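Local atomic coordinates of probable tRNA pseudouridine synthase D (Methanosarcina mazei, PDB entry 1Z2Z), a protein that probably converts uridine 13 of transfer RNAs to pseudouridine. Residues Arg27-Phe33 and Asp86-Leu90. Residues are numbered along the deposited sequence; the frame is centred on the assembly and turned at random.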
# COMPACT_ATOMS: atom_id res chain seq x y z
N ARG A 27 -1.12 10.60 14.67
CA ARG A 27 0.28 10.82 14.97
C ARG A 27 0.48 12.11 15.75
O ARG A 27 1.51 12.79 15.60
CB ARG A 27 1.11 10.90 13.68
CG ARG A 27 1.68 9.59 13.15
CD ARG A 27 0.78 8.98 12.10
NE ARG A 27 1.51 8.24 11.06
CZ ARG A 27 2.13 7.07 11.24
NH1 ARG A 27 2.13 6.47 12.42
NH2 ARG A 27 2.73 6.47 10.23
N GLN A 28 -0.49 12.48 16.57
CA GLN A 28 -0.34 13.71 17.34
C GLN A 28 0.71 13.45 18.41
O GLN A 28 1.49 14.33 18.77
CB GLN A 28 -1.65 14.14 17.99
CG GLN A 28 -1.78 15.66 18.04
CD GLN A 28 -2.76 16.14 19.08
OE1 GLN A 28 -3.93 15.77 19.07
NE2 GLN A 28 -2.28 16.98 19.99
N GLU A 29 0.73 12.21 18.90
CA GLU A 29 1.68 11.79 19.91
C GLU A 29 2.25 10.43 19.56
O GLU A 29 1.51 9.50 19.30
CB GLU A 29 1.00 11.76 21.28
CG GLU A 29 0.74 13.15 21.77
CD GLU A 29 2.02 13.94 21.82
OE1 GLU A 29 1.97 15.20 21.69
OE2 GLU A 29 3.08 13.28 21.99
N ILE A 30 3.58 10.33 19.56
CA ILE A 30 4.24 9.08 19.22
C ILE A 30 3.39 7.88 19.65
O ILE A 30 3.05 7.05 18.82
CB ILE A 30 5.64 9.01 19.88
CG1 ILE A 30 6.36 10.36 19.73
CG2 ILE A 30 6.47 7.93 19.22
CD1 ILE A 30 6.63 10.79 18.30
N GLU A 31 3.01 7.80 20.92
CA GLU A 31 2.20 6.66 21.33
C GLU A 31 0.81 6.55 20.67
O GLU A 31 0.08 5.60 20.93
CB GLU A 31 2.03 6.63 22.86
CG GLU A 31 3.29 6.26 23.66
CD GLU A 31 4.39 7.31 23.58
OE1 GLU A 31 4.07 8.49 23.28
OE2 GLU A 31 5.57 6.95 23.82
N ASP A 32 0.44 7.50 19.82
CA ASP A 32 -0.88 7.45 19.18
C ASP A 32 -0.92 6.49 17.99
O ASP A 32 -1.95 6.34 17.32
CB ASP A 32 -1.32 8.83 18.71
CG ASP A 32 -1.94 9.66 19.84
OD1 ASP A 32 -2.33 10.81 19.57
OD2 ASP A 32 -2.04 9.15 20.98
N PHE A 33 0.21 5.83 17.75
CA PHE A 33 0.30 4.88 16.65
C PHE A 33 1.18 3.71 17.07
O PHE A 33 2.38 3.71 16.82
CB PHE A 33 0.91 5.54 15.41
CG PHE A 33 0.43 4.94 14.12
CD1 PHE A 33 -0.65 5.49 13.44
CD2 PHE A 33 1.02 3.79 13.62
CE1 PHE A 33 -1.14 4.91 12.28
CE2 PHE A 33 0.53 3.20 12.46
CZ PHE A 33 -0.54 3.76 11.79
N ASP A 86 6.84 2.09 10.84
CA ASP A 86 6.79 3.56 10.80
C ASP A 86 7.69 4.22 11.84
O ASP A 86 7.75 3.81 13.00
CB ASP A 86 5.35 4.05 11.05
CG ASP A 86 4.43 3.82 9.86
OD1 ASP A 86 3.20 3.66 10.10
OD2 ASP A 86 4.90 3.83 8.70
N LYS A 87 8.38 5.26 11.39
CA LYS A 87 9.27 6.07 12.21
C LYS A 87 8.41 6.76 13.29
O LYS A 87 8.52 6.44 14.48
CB LYS A 87 10.02 7.06 11.30
CG LYS A 87 10.17 8.51 11.77
CD LYS A 87 11.05 8.66 13.02
CE LYS A 87 11.48 10.10 13.22
NZ LYS A 87 12.51 10.46 12.23
N ARG A 88 7.54 7.68 12.89
CA ARG A 88 6.69 8.37 13.86
C ARG A 88 5.70 7.44 14.53
O ARG A 88 4.50 7.51 14.26
CB ARG A 88 5.92 9.53 13.21
CG ARG A 88 5.21 10.42 14.25
CD ARG A 88 4.83 11.81 13.72
NE ARG A 88 4.18 12.64 14.73
CZ ARG A 88 4.78 13.13 15.82
NH1 ARG A 88 6.06 12.89 16.05
NH2 ARG A 88 4.09 13.86 16.69
N ALA A 89 6.18 6.59 15.43
CA ALA A 89 5.28 5.67 16.12
C ALA A 89 6.01 4.82 17.13
O ALA A 89 7.24 4.83 17.18
CB ALA A 89 4.60 4.77 15.10
N LEU A 90 5.27 4.10 17.95
CA LEU A 90 5.91 3.22 18.92
C LEU A 90 5.74 1.82 18.33
O LEU A 90 4.64 1.25 18.32
CB LEU A 90 5.24 3.32 20.28
CG LEU A 90 5.70 2.25 21.27
CD1 LEU A 90 7.20 2.28 21.43
CD2 LEU A 90 5.00 2.43 22.59
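The guanidinium of Arg-27 meets the carboxylate of Asp-86 at its edge, NH2 lying 2.9 Å from OD1 in a salt bridge whose hydrogen bond is weak, with the two planes 71° apart; a cation suits this place beside a carboxylate. The model also sets CZ of that guanidinium over the centre of the Phe-33 ring, but too tightly for the detail to be relied on, and CE2 of that ring comes 3.6 Å from Asp-86 OD1. At the edge of the Arg-88 guanidinium sits Arg-27 O, gripped side-on by NE at 2.8 Å and by NH2 at 3.0 Å; arginine suits the position because its long side chain ends in several N-H donors that can share one carbonyl. The NE bond uses a lone pair in the carbonyl plane, whereas NH2 is tilted from it. With CG anti to the backbone N (chi1 -170°) and the chain extended to NE, Arg-88 runs past Arg-27 in the opposite direction, CG and CD against its CB and CG. Were Arg-88 an alanine, Arg-27 O would probably lose both donors and this aliphatic flank its cover. Small Ala-89 fits against Phe-33 CB, and Leu-90 N donates a hydrogen bond to Phe-33 O where parallel strands 33-39 and 90-98 begin. Asp-86 is the predicted nucleophile, and the salt bridge is consistent with Arg-27 helping to place its carboxylate while Arg-88 steadies the loop.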